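Local coordinates for protein Exo-poly-alpha-D-galacturonosidase (Thermotoga maritima, PDB 3JUR) that probably hydrolyses the polygalacturonate chains of pectin as an exo-acting, hyperthermoactive family 28 glycoside hydrolase that assembles as a tetramer of parallel beta-helices, at residues P21-R26 against G59-V64; L31-R36 against K48-E53; E66-T71 against K85-F90; V125-S130 against E204-I209; G131-S136 against P190-F195. One frame throughout, in Å; residues are numbered along the deposited sequence.

Contact 1. Residues P21-R26 against G59-V64; sequences PQIPDR and GGRLIV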
# COMPACT_ATOMS: atom_id res chain seq x y z
N PRO D 21 -34.53 18.44 30.89
CA PRO D 21 -35.47 18.54 32.00
C PRO D 21 -36.32 19.81 31.93
O PRO D 21 -35.82 20.88 31.56
CB PRO D 21 -34.56 18.60 33.23
CG PRO D 21 -33.25 19.09 32.72
CD PRO D 21 -33.13 18.53 31.34
N GLN D 22 -37.61 19.69 32.26
CA GLN D 22 -38.44 20.87 32.47
C GLN D 22 -38.01 21.53 33.78
O GLN D 22 -37.89 20.87 34.81
CB GLN D 22 -39.93 20.51 32.52
CG GLN D 22 -40.61 20.32 31.15
CD GLN D 22 -40.67 21.60 30.32
OE1 GLN D 22 -41.29 22.58 30.72
NE2 GLN D 22 -40.03 21.58 29.16
N ILE D 23 -37.75 22.83 33.71
CA ILE D 23 -37.39 23.62 34.88
C ILE D 23 -38.41 24.75 35.00
O ILE D 23 -38.57 25.53 34.06
CB ILE D 23 -35.94 24.21 34.77
CG1 ILE D 23 -34.88 23.09 34.62
CG2 ILE D 23 -35.63 25.14 35.94
CD1 ILE D 23 -34.70 22.18 35.84
N PRO D 24 -39.10 24.83 36.15
CA PRO D 24 -40.12 25.87 36.38
C PRO D 24 -39.63 27.27 36.00
O PRO D 24 -38.47 27.61 36.24
CB PRO D 24 -40.38 25.78 37.88
CG PRO D 24 -40.09 24.37 38.23
CD PRO D 24 -38.96 23.94 37.32
N ASP D 25 -40.52 28.07 35.42
CA ASP D 25 -40.20 29.44 35.03
C ASP D 25 -40.22 30.34 36.26
O ASP D 25 -41.26 30.89 36.64
CB ASP D 25 -41.17 29.95 33.95
CG ASP D 25 -40.64 31.16 33.20
OD1 ASP D 25 -39.43 31.20 32.89
OD2 ASP D 25 -41.44 32.08 32.90
N ARG D 26 -39.05 30.47 36.88
CA ARG D 26 -38.90 31.10 38.19
C ARG D 26 -37.41 31.18 38.47
O ARG D 26 -36.69 30.20 38.22
CB ARG D 26 -39.60 30.23 39.25
CG ARG D 26 -39.97 30.93 40.53
CD ARG D 26 -40.54 29.94 41.55
NE ARG D 26 -41.91 29.51 41.24
CZ ARG D 26 -42.28 28.26 40.95
NH1 ARG D 26 -41.39 27.27 40.92
NH2 ARG D 26 -43.55 28.00 40.68
N GLY D 59 -39.28 24.80 42.68
CA GLY D 59 -38.12 24.75 41.80
C GLY D 59 -37.91 26.00 40.98
O GLY D 59 -38.65 26.98 41.09
N GLY D 60 -36.88 25.98 40.14
CA GLY D 60 -36.53 27.11 39.30
C GLY D 60 -35.04 27.25 39.09
O GLY D 60 -34.29 26.30 39.33
N ARG D 61 -34.62 28.44 38.67
CA ARG D 61 -33.22 28.73 38.33
C ARG D 61 -32.53 29.54 39.42
O ARG D 61 -33.06 30.55 39.90
CB ARG D 61 -33.12 29.47 36.98
CG ARG D 61 -33.85 28.78 35.80
CD ARG D 61 -33.68 29.51 34.45
NE ARG D 61 -34.23 30.87 34.46
CZ ARG D 61 -35.48 31.20 34.12
NH1 ARG D 61 -36.35 30.28 33.73
NH2 ARG D 61 -35.85 32.47 34.16
N LEU D 62 -31.34 29.10 39.81
CA LEU D 62 -30.47 29.85 40.72
C LEU D 62 -29.37 30.52 39.89
O LEU D 62 -28.53 29.84 39.30
CB LEU D 62 -29.88 28.94 41.81
CG LEU D 62 -28.74 29.44 42.73
CD1 LEU D 62 -29.05 30.79 43.37
CD2 LEU D 62 -28.40 28.42 43.80
N ILE D 63 -29.39 31.84 39.84
CA ILE D 63 -28.42 32.59 39.05
C ILE D 63 -27.19 32.94 39.88
O ILE D 63 -27.28 33.62 40.90
CB ILE D 63 -29.06 33.85 38.40
CG1 ILE D 63 -30.11 33.44 37.36
CG2 ILE D 63 -27.99 34.74 37.76
CD1 ILE D 63 -31.12 34.52 37.04
N VAL D 64 -26.04 32.44 39.42
CA VAL D 64 -24.74 32.79 39.98
C VAL D 64 -24.07 33.76 39.00
O VAL D 64 -23.57 33.33 37.95
CB VAL D 64 -23.83 31.54 40.18
CG1 VAL D 64 -22.51 31.92 40.83
CG2 VAL D 64 -24.55 30.46 40.99
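The guanidinium of R61 carries the carbonyl O of R26 over one face and D25 OD1 at its edge, in plane. D25 and R61 form a salt bridge whose hydrogen bond is weak: R61 NH1 stands 3.3 Å from D25 OD1 with an almost straight N-H, the carboxylate and guanidinium planes turned 45° apart. The two side chains lie side by side and point the same way. The stronger anchor of R61 is E27, which takes NH2 in a second salt bridge. R26 uses its own guanidinium edge differently. A bend at chi3 folds its chain back toward G59, and R26 NH1 gives a hydrogen bond of 2.8 Å to G59 O, which lies close to the guanidinium plane; seen from the carbonyl, the donor sits above its plane. Between the two arginines the backbones meet directly, R61 N donating to R26 O at 2.8 Å in the carbonyl plane. P24 lays its ring against the two glycines, with CB 3.8 Å from G59 O. I23 CG2 approaches G60 O at 3.8 Å. G60 CA passes only 3.3 Å from R26 O, a closeness that suits a residue without a side chain. The R26-R61 bond opens the parallel pairing of strands 27-29 and 60-64, continued by R61 with V28, as in the coil-to-coil ladder at the N-terminal end of a parallel beta-helix.

Contact 2. Residues L31-R36 against K48-E53; sequences LDFGAR and KRAIEE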
# COMPACT_ATOMS: atom_id res chain seq x y z
N LEU D 31 -26.88 36.72 44.97
CA LEU D 31 -26.51 37.94 45.69
C LEU D 31 -27.61 38.46 46.61
O LEU D 31 -27.38 39.36 47.41
CB LEU D 31 -26.07 39.05 44.72
CG LEU D 31 -24.79 38.84 43.90
CD1 LEU D 31 -24.63 39.98 42.92
CD2 LEU D 31 -23.56 38.72 44.79
N ASP D 32 -28.80 37.87 46.50
CA ASP D 32 -29.91 38.22 47.39
C ASP D 32 -29.91 37.36 48.66
O ASP D 32 -30.84 37.43 49.47
CB ASP D 32 -31.25 38.10 46.65
CG ASP D 32 -31.35 39.03 45.45
OD1 ASP D 32 -31.05 40.24 45.59
OD2 ASP D 32 -31.73 38.56 44.36
N PHE D 33 -28.85 36.57 48.83
CA PHE D 33 -28.74 35.67 49.98
C PHE D 33 -27.41 35.80 50.73
O PHE D 33 -26.92 34.83 51.32
CB PHE D 33 -29.00 34.22 49.56
CG PHE D 33 -30.37 34.00 48.99
CD1 PHE D 33 -31.45 33.70 49.82
CD2 PHE D 33 -30.59 34.09 47.62
CE1 PHE D 33 -32.72 33.50 49.30
CE2 PHE D 33 -31.86 33.89 47.09
CZ PHE D 33 -32.93 33.59 47.93
N GLY D 34 -26.82 36.99 50.69
CA GLY D 34 -25.62 37.29 51.47
C GLY D 34 -24.29 36.93 50.82
O GLY D 34 -23.24 37.18 51.41
N ALA D 35 -24.35 36.36 49.62
CA ALA D 35 -23.14 35.99 48.88
C ALA D 35 -22.39 37.21 48.35
O ALA D 35 -22.97 38.28 48.15
CB ALA D 35 -23.49 35.07 47.73
N ARG D 36 -21.09 37.04 48.14
CA ARG D 36 -20.24 38.05 47.53
C ARG D 36 -19.26 37.36 46.58
O ARG D 36 -18.66 36.34 46.93
CB ARG D 36 -19.48 38.83 48.61
CG ARG D 36 -19.07 40.24 48.19
CD ARG D 36 -19.20 41.22 49.36
NE ARG D 36 -20.58 41.27 49.83
CZ ARG D 36 -20.98 41.79 50.99
NH1 ARG D 36 -20.10 42.31 51.84
NH2 ARG D 36 -22.27 41.77 51.31
N LYS D 48 -27.30 27.34 50.02
CA LYS D 48 -28.26 26.48 50.71
C LYS D 48 -29.62 27.17 50.86
O LYS D 48 -30.66 26.55 50.62
CB LYS D 48 -27.71 26.05 52.08
CG LYS D 48 -28.25 24.72 52.58
CD LYS D 48 -28.54 24.75 54.08
CE LYS D 48 -29.99 25.16 54.34
NZ LYS D 48 -30.28 25.58 55.76
N ARG D 49 -29.61 28.45 51.22
CA ARG D 49 -30.85 29.20 51.41
C ARG D 49 -31.53 29.51 50.08
O ARG D 49 -32.76 29.48 49.98
CB ARG D 49 -30.58 30.49 52.18
CG ARG D 49 -31.56 30.76 53.31
CD ARG D 49 -31.44 32.19 53.82
NE ARG D 49 -30.04 32.64 53.87
CZ ARG D 49 -29.65 33.91 53.78
NH1 ARG D 49 -30.53 34.89 53.65
NH2 ARG D 49 -28.35 34.19 53.83
N ALA D 50 -30.73 29.78 49.05
CA ALA D 50 -31.25 30.04 47.70
C ALA D 50 -31.94 28.82 47.10
O ALA D 50 -33.00 28.94 46.49
CB ALA D 50 -30.15 30.55 46.79
N ILE D 51 -31.33 27.65 47.28
CA ILE D 51 -31.88 26.39 46.78
C ILE D 51 -33.19 26.03 47.50
O ILE D 51 -34.16 25.60 46.87
CB ILE D 51 -30.84 25.22 46.87
CG1 ILE D 51 -29.75 25.41 45.81
CG2 ILE D 51 -31.51 23.86 46.70
CD1 ILE D 51 -28.55 24.49 45.95
N GLU D 52 -33.21 26.23 48.82
CA GLU D 52 -34.40 25.98 49.63
C GLU D 52 -35.54 26.97 49.31
O GLU D 52 -36.70 26.56 49.24
CB GLU D 52 -34.05 25.97 51.13
CG GLU D 52 -35.25 25.98 52.11
CD GLU D 52 -36.26 24.86 51.87
OE1 GLU D 52 -35.88 23.77 51.39
OE2 GLU D 52 -37.46 25.08 52.17
N GLU D 53 -35.20 28.24 49.11
CA GLU D 53 -36.20 29.23 48.70
C GLU D 53 -36.85 28.82 47.37
O GLU D 53 -38.07 28.91 47.23
CB GLU D 53 -35.61 30.64 48.62
CG GLU D 53 -36.62 31.76 48.37
CD GLU D 53 -37.47 32.08 49.59
OE1 GLU D 53 -38.37 31.28 49.94
OE2 GLU D 53 -37.25 33.15 50.20
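F33 lies flat against helix 44-57, and its atoms meet a different part of the helix at each step outward. F33 CB sits over the centre of the R49 guanidinium, 4.2 Å above that plane, while ring and guanidinium planes stand 79° apart. CG comes next, 4.1 Å from A50 CB. One side of the ring then runs beside A50, with F33 CD2 at 3.7 Å from A50 CB and CE2 following close behind. On the other side F33 CD1 meets R49 CB at 4.1 Å, and CE1 comes near R49 O, which lies oblique to the ring. At the tip, F33 CZ reaches E53 CB at 4.0 Å, one helical turn beyond R49. The ring as a whole is centred on A50, whose CA stands over the face only 8° off the ring normal in a CH-pi contact. The first torsion, chi1 -61°, sets CG anti to the carbonyl carbon and swings the ring onto the helix. R49 NH2 comes near F33 O, but the angle is too poor for a hydrogen bond; that oxygen is held instead by S46 OG. E53 OE1 has a weak, long ion pair with K56. On its inner side the same helix packs A50 and I51 against L62 of strand 60-64. F33 thus pins the 31-36 loop to helix 44-57, which packs over the N-terminal end of the beta-helix, as the capping helix does in many pectinolytic beta-helix enzymes.

Contact 3. Residues E66-T71 against K85-F90; sequences EGVFLT and KGTIKF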
# COMPACT_ATOMS: atom_id res chain seq x y z
N GLU D 66 -21.49 37.13 37.63
CA GLU D 66 -20.06 37.43 37.58
C GLU D 66 -19.44 37.49 38.99
O GLU D 66 -20.09 37.94 39.94
CB GLU D 66 -19.85 38.77 36.85
CG GLU D 66 -18.46 39.43 36.99
CD GLU D 66 -18.51 40.96 36.90
OE1 GLU D 66 -19.35 41.58 37.58
OE2 GLU D 66 -17.70 41.55 36.15
N GLY D 67 -18.20 37.04 39.10
CA GLY D 67 -17.45 37.06 40.35
C GLY D 67 -16.91 35.69 40.68
O GLY D 67 -17.17 34.72 39.95
N VAL D 68 -16.14 35.60 41.77
CA VAL D 68 -15.68 34.31 42.29
C VAL D 68 -16.37 34.04 43.62
O VAL D 68 -16.27 34.83 44.56
CB VAL D 68 -14.13 34.22 42.43
CG1 VAL D 68 -13.71 32.83 42.90
CG2 VAL D 68 -13.44 34.57 41.11
N PHE D 69 -17.08 32.91 43.69
CA PHE D 69 -17.90 32.57 44.86
C PHE D 69 -17.34 31.36 45.61
O PHE D 69 -17.37 30.23 45.09
CB PHE D 69 -19.35 32.33 44.42
CG PHE D 69 -20.04 33.57 43.93
CD1 PHE D 69 -20.76 34.38 44.81
CD2 PHE D 69 -19.98 33.94 42.59
CE1 PHE D 69 -21.40 35.53 44.36
CE2 PHE D 69 -20.62 35.09 42.13
CZ PHE D 69 -21.33 35.88 43.02
N LEU D 70 -16.83 31.61 46.81
CA LEU D 70 -16.27 30.55 47.67
C LEU D 70 -17.38 29.83 48.41
O LEU D 70 -18.26 30.47 48.98
CB LEU D 70 -15.28 31.13 48.69
CG LEU D 70 -13.95 31.74 48.21
CD1 LEU D 70 -13.03 31.97 49.41
CD2 LEU D 70 -13.26 30.87 47.17
N THR D 71 -17.33 28.50 48.40
CA THR D 71 -18.35 27.68 49.03
C THR D 71 -17.85 26.27 49.32
O THR D 71 -16.92 25.78 48.67
CB THR D 71 -19.65 27.60 48.17
OG1 THR D 71 -20.57 26.67 48.76
CG2 THR D 71 -19.35 27.15 46.75
N LYS D 85 -22.75 31.84 35.74
CA LYS D 85 -22.14 32.85 34.87
C LYS D 85 -20.72 33.17 35.34
O LYS D 85 -19.81 33.28 34.52
CB LYS D 85 -22.97 34.14 34.86
CG LYS D 85 -24.29 34.05 34.12
CD LYS D 85 -25.02 35.40 34.23
CE LYS D 85 -26.25 35.46 33.33
NZ LYS D 85 -26.81 36.84 33.30
N GLY D 86 -20.54 33.32 36.65
CA GLY D 86 -19.22 33.56 37.24
C GLY D 86 -18.48 32.27 37.51
O GLY D 86 -18.61 31.30 36.77
N THR D 87 -17.69 32.26 38.58
CA THR D 87 -16.95 31.08 39.02
C THR D 87 -17.49 30.62 40.37
O THR D 87 -17.69 31.44 41.29
CB THR D 87 -15.42 31.39 39.14
OG1 THR D 87 -14.89 31.72 37.85
CG2 THR D 87 -14.64 30.19 39.71
N ILE D 88 -17.76 29.33 40.49
CA ILE D 88 -17.99 28.71 41.79
C ILE D 88 -16.68 28.04 42.19
O ILE D 88 -16.25 27.07 41.55
CB ILE D 88 -19.16 27.68 41.78
CG1 ILE D 88 -20.48 28.36 41.40
CG2 ILE D 88 -19.28 27.02 43.15
CD1 ILE D 88 -21.65 27.41 41.19
N LYS D 89 -16.03 28.57 43.23
CA LYS D 89 -14.75 28.04 43.68
C LYS D 89 -14.93 27.34 45.02
O LYS D 89 -15.27 27.97 46.03
CB LYS D 89 -13.70 29.16 43.79
CG LYS D 89 -12.31 28.65 44.19
CD LYS D 89 -11.27 29.76 44.23
CE LYS D 89 -9.88 29.21 44.57
NZ LYS D 89 -9.48 28.15 43.60
N PHE D 90 -14.69 26.04 45.02
CA PHE D 90 -14.93 25.22 46.20
C PHE D 90 -13.79 25.29 47.20
O PHE D 90 -12.63 25.19 46.82
CB PHE D 90 -15.24 23.78 45.79
CG PHE D 90 -16.55 23.65 45.08
CD1 PHE D 90 -16.62 23.77 43.70
CD2 PHE D 90 -17.72 23.44 45.80
CE1 PHE D 90 -17.83 23.67 43.03
CE2 PHE D 90 -18.94 23.33 45.14
CZ PHE D 90 -18.99 23.45 43.76
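Successive coils of the parallel beta-helix stack here, strand 68-71 lying beside strand 87-90 with V68 opposite T87, F69 opposite I88, L70 opposite K89 and T71 opposite F90. Four backbone hydrogen bonds make the ladder: T87 N to G67 O at 2.9 Å, F69 N to T87 O, K89 N to F69 O at 2.8 Å, and the longer T71 N to K89 O at 3.2 Å. The short-segment axes approach to 4.7 Å and diverge by 30°. On the face of F69, T71, I88 and F90, all buried, T71 CG2 presses on I88 CG2 at 3.6 Å; the T71 hydroxyl is trans to the backbone N (chi1 174°), which leaves CG2 to face I88. T71 and F90 run side by side. The F69 ring offers its edge, in plane, to T87 O. On the other face the aliphatic part of K89 is braced by V68 CG1, 3.8 Å from K89 CB, and by L70 CD2, 3.7 Å from K89 CD. Its NZ goes on to D134 in a salt bridge and to S136 OG. At the start of the pair E66 reaches into the assembly, its OE2 ion-paired with K85 NZ of a neighbouring subunit. F69, T71, I88 and F90 thus form the buried face, while V68 and L70 on the other face shield the methylenes of K89, which delivers its charge to the next coil.

Contact 4. Residues V125-S130 against E204-I209; sequences VAITGS and EGVKII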
# COMPACT_ATOMS: atom_id res chain seq x y z
N VAL D 125 -32.94 18.06 37.18
CA VAL D 125 -31.87 18.86 37.76
C VAL D 125 -30.90 19.26 36.65
O VAL D 125 -30.54 18.44 35.80
CB VAL D 125 -31.15 18.10 38.90
CG1 VAL D 125 -29.96 18.89 39.42
CG2 VAL D 125 -32.12 17.83 40.06
N ALA D 126 -30.50 20.53 36.63
CA ALA D 126 -29.63 21.03 35.56
C ALA D 126 -28.51 21.93 36.06
O ALA D 126 -28.67 22.66 37.05
CB ALA D 126 -30.45 21.76 34.50
N ILE D 127 -27.36 21.86 35.39
CA ILE D 127 -26.28 22.82 35.59
C ILE D 127 -25.98 23.45 34.23
O ILE D 127 -25.58 22.77 33.30
CB ILE D 127 -25.02 22.15 36.18
CG1 ILE D 127 -25.32 21.56 37.56
CG2 ILE D 127 -23.86 23.15 36.24
CD1 ILE D 127 -24.30 20.53 38.04
N THR D 128 -26.21 24.76 34.13
CA THR D 128 -26.14 25.47 32.85
C THR D 128 -25.28 26.73 32.99
O THR D 128 -24.81 27.05 34.08
CB THR D 128 -27.56 25.85 32.32
OG1 THR D 128 -28.12 26.88 33.13
CG2 THR D 128 -28.50 24.65 32.32
N GLY D 129 -25.09 27.45 31.88
CA GLY D 129 -24.34 28.70 31.88
C GLY D 129 -22.94 28.54 31.34
O GLY D 129 -22.51 27.43 31.05
N SER D 130 -22.22 29.65 31.20
CA SER D 130 -20.89 29.61 30.60
C SER D 130 -19.79 29.91 31.62
O SER D 130 -18.67 30.28 31.24
CB SER D 130 -20.82 30.60 29.45
OG SER D 130 -21.00 31.92 29.95
N GLU D 204 -24.61 21.58 31.04
CA GLU D 204 -24.23 22.27 29.81
C GLU D 204 -23.45 23.55 30.04
O GLU D 204 -23.60 24.20 31.07
CB GLU D 204 -25.46 22.53 28.92
CG GLU D 204 -26.50 23.49 29.52
CD GLU D 204 -27.55 23.94 28.51
OE1 GLU D 204 -28.30 24.90 28.81
OE2 GLU D 204 -27.63 23.35 27.41
N GLY D 205 -22.62 23.90 29.07
CA GLY D 205 -21.99 25.22 29.02
C GLY D 205 -20.75 25.41 29.88
O GLY D 205 -19.78 26.02 29.44
N VAL D 206 -20.78 24.89 31.10
CA VAL D 206 -19.75 25.19 32.11
C VAL D 206 -18.36 24.62 31.81
O VAL D 206 -18.22 23.61 31.11
CB VAL D 206 -20.19 24.75 33.53
CG1 VAL D 206 -21.43 25.53 33.97
CG2 VAL D 206 -20.44 23.24 33.58
N LYS D 207 -17.34 25.29 32.33
CA LYS D 207 -15.98 24.77 32.35
C LYS D 207 -15.69 24.18 33.73
O LYS D 207 -16.10 24.75 34.75
CB LYS D 207 -14.97 25.87 32.03
CG LYS D 207 -13.55 25.37 31.84
CD LYS D 207 -12.57 26.50 31.61
CE LYS D 207 -11.20 25.94 31.29
NZ LYS D 207 -10.20 27.01 31.04
N ILE D 208 -14.99 23.05 33.76
CA ILE D 208 -14.62 22.39 35.02
C ILE D 208 -13.11 22.22 35.14
O ILE D 208 -12.48 21.59 34.28
CB ILE D 208 -15.31 21.01 35.17
CG1 ILE D 208 -16.83 21.17 35.22
CG2 ILE D 208 -14.81 20.27 36.43
CD1 ILE D 208 -17.59 19.88 35.03
N ILE D 209 -12.55 22.78 36.21
CA ILE D 209 -11.10 22.79 36.49
C ILE D 209 -10.77 22.31 37.92
O ILE D 209 -11.63 22.32 38.81
CB ILE D 209 -10.47 24.21 36.28
CG1 ILE D 209 -11.08 25.25 37.25
CG2 ILE D 209 -10.63 24.68 34.84
CD1 ILE D 209 -10.47 26.65 37.11
O HOH W 1 -17.27 28.03 30.11
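I127 opens the contact: its carbonyl O accepts E204 N at 2.7 Å, a short bond nearly in line with the C=O, and its CG2 touches V206 CG1 at 4.1 Å, the two side chains crossing at about a right angle. T128 follows, lying alongside E204 and pointing the same way. Its CG2 meets E204 CG at 3.6 Å and E204 OE1 at 3.5 Å, and its CA makes a C-H...O contact with E204 O. E204 holds CG between its nitrogen and carbonyl carbon (chi1 64°) and then extends, which carries the chain along the threonine. The polar ends find partners beyond: T128 OG1 bonds to E81 and H83, and E204 OE2 forms a salt bridge with R227. At G129 the chains come close again: G205, at positive phi (82°), brings its CA to within 3.0 Å of G129 O in a C-H...O contact. V206 N is also close to G129 O, but at a poor angle. S130 O accepts from a water at 2.9 Å that also donates to G205 O at 3.3 Å, bridging the two turns. Strand 125-128 has strands 80-84 and 201-204 as its parallel neighbours, and after each turn the chain goes on into strands 132-134 and 207-209, which also pair, so the contact spans one bend between two faces of the beta-helix.

Contact 5. Residues G131-S136 against P190-F195; sequences GVLDGS and PSFVQF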
# COMPACT_ATOMS: atom_id res chain seq x y z
N GLY D 131 -20.09 29.72 32.90
CA GLY D 131 -19.14 30.01 33.96
C GLY D 131 -18.26 28.83 34.31
O GLY D 131 -18.20 27.85 33.57
N VAL D 132 -17.59 28.91 35.47
CA VAL D 132 -16.58 27.93 35.85
C VAL D 132 -16.90 27.25 37.18
O VAL D 132 -17.35 27.90 38.14
CB VAL D 132 -15.17 28.61 35.92
CG1 VAL D 132 -14.08 27.62 36.34
CG2 VAL D 132 -14.83 29.27 34.59
N LEU D 133 -16.68 25.94 37.23
CA LEU D 133 -16.67 25.21 38.49
C LEU D 133 -15.21 24.87 38.81
O LEU D 133 -14.54 24.16 38.05
CB LEU D 133 -17.53 23.94 38.41
CG LEU D 133 -18.98 24.07 37.92
CD1 LEU D 133 -19.65 22.71 37.92
CD2 LEU D 133 -19.82 25.07 38.73
N ASP D 134 -14.73 25.40 39.92
CA ASP D 134 -13.32 25.27 40.30
C ASP D 134 -13.20 24.50 41.62
O ASP D 134 -13.49 25.04 42.69
CB ASP D 134 -12.69 26.67 40.40
CG ASP D 134 -11.23 26.65 40.83
OD1 ASP D 134 -10.63 25.57 41.03
OD2 ASP D 134 -10.68 27.76 40.97
N GLY D 135 -12.78 23.24 41.52
CA GLY D 135 -12.69 22.35 42.67
C GLY D 135 -11.54 22.61 43.62
O GLY D 135 -11.47 22.01 44.70
N SER D 136 -10.63 23.50 43.21
CA SER D 136 -9.46 23.92 44.00
C SER D 136 -8.47 22.81 44.36
O SER D 136 -7.66 22.98 45.29
CB SER D 136 -9.88 24.69 45.25
OG SER D 136 -10.62 25.85 44.92
N PRO D 190 -13.58 12.69 47.06
CA PRO D 190 -14.93 12.65 46.49
C PRO D 190 -14.92 12.98 44.99
O PRO D 190 -13.96 13.58 44.51
CB PRO D 190 -15.65 13.75 47.27
CG PRO D 190 -14.58 14.75 47.56
CD PRO D 190 -13.30 13.97 47.74
N SER D 191 -15.98 12.59 44.28
CA SER D 191 -16.21 13.05 42.91
C SER D 191 -16.48 14.56 42.91
O SER D 191 -16.80 15.14 43.95
CB SER D 191 -17.40 12.31 42.28
OG SER D 191 -17.11 10.94 42.05
N PHE D 192 -16.33 15.20 41.75
CA PHE D 192 -16.64 16.62 41.63
C PHE D 192 -18.16 16.81 41.54
O PHE D 192 -18.80 17.19 42.53
CB PHE D 192 -15.92 17.24 40.43
CG PHE D 192 -15.83 18.75 40.46
CD1 PHE D 192 -14.66 19.39 40.03
CD2 PHE D 192 -16.89 19.54 40.90
CE1 PHE D 192 -14.56 20.78 40.05
CE2 PHE D 192 -16.80 20.93 40.91
CZ PHE D 192 -15.63 21.55 40.48
N VAL D 193 -18.74 16.55 40.37
CA VAL D 193 -20.18 16.65 40.18
C VAL D 193 -20.78 15.24 40.16
O VAL D 193 -20.40 14.41 39.33
CB VAL D 193 -20.54 17.40 38.86
CG1 VAL D 193 -22.05 17.51 38.67
CG2 VAL D 193 -19.89 18.79 38.82
N GLN D 194 -21.70 14.96 41.08
CA GLN D 194 -22.30 13.63 41.18
C GLN D 194 -23.81 13.70 41.28
O GLN D 194 -24.36 14.38 42.15
CB GLN D 194 -21.70 12.82 42.34
CG GLN D 194 -22.07 11.33 42.34
CD GLN D 194 -21.36 10.53 43.43
OE1 GLN D 194 -21.73 10.59 44.60
NE2 GLN D 194 -20.35 9.78 43.03
N PHE D 195 -24.47 13.01 40.36
CA PHE D 195 -25.91 12.78 40.41
C PHE D 195 -26.09 11.31 40.76
O PHE D 195 -25.65 10.43 40.02
CB PHE D 195 -26.55 13.07 39.04
CG PHE D 195 -26.32 14.47 38.55
CD1 PHE D 195 -27.17 15.51 38.93
CD2 PHE D 195 -25.25 14.76 37.70
CE1 PHE D 195 -26.96 16.81 38.49
CE2 PHE D 195 -25.03 16.07 37.25
CZ PHE D 195 -25.89 17.10 37.65
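F192 pushes the far end of its ring against the backbone of residues 133-135. F192 CE1 lies 3.4 Å from G135 N, F192 CZ is 3.7 Å from L133 CB, and D134 N is met at the ring edge, in plane. G135, without a side chain, lets F192 CE1 come to 3.6 Å from its CA. L133 also crosses V193 at about a right angle, its CD1 4.0 Å from V193 CG2. With CG anti to nitrogen (chi1 -162°), F192, just before strand 193-196, projects its ring toward the neighbouring coils, where I208, S211 and L116 also touch it. V193 in turn packs on I127, and L133 on I88. The second shell borders the backbone that the ring meets. D134 OD1 accepts S136 N at 3.0 Å in an Asx turn, approached 43° out of the carboxylate plane, and also takes N210 ND2, while S136 OG bonds to F90 O. All five touching residues are buried. Across the two segments the contact is apolar; D134, whose side chain leaves the backbone away from residues 190-195, has a charge probably offset by K89, and the Asx turn is consistent with a fixed course of the backbone.

Leaving the N-terminal helix, the chain first closes a loop at contact 1, where strand 60-64 returns to residues 21-26. Contact 2 is nested inside it, joining the loop 31-36 to helix 44-57, and that helix is followed in the chain by strand 60-64 of contact 1. Contact 3 then closes in series, bringing strand 87-90 beside strand 68-75; F69 reaches back to contact 2, and strand 87-90 pairs onward with strand 132-134. Contact 4 opens the longest loop, 125-130 to 204-209, with contact 5 nested within. None cross. Together they tie the N-terminal cap to the first coils of the beta-helix and carry the stacking toward its middle.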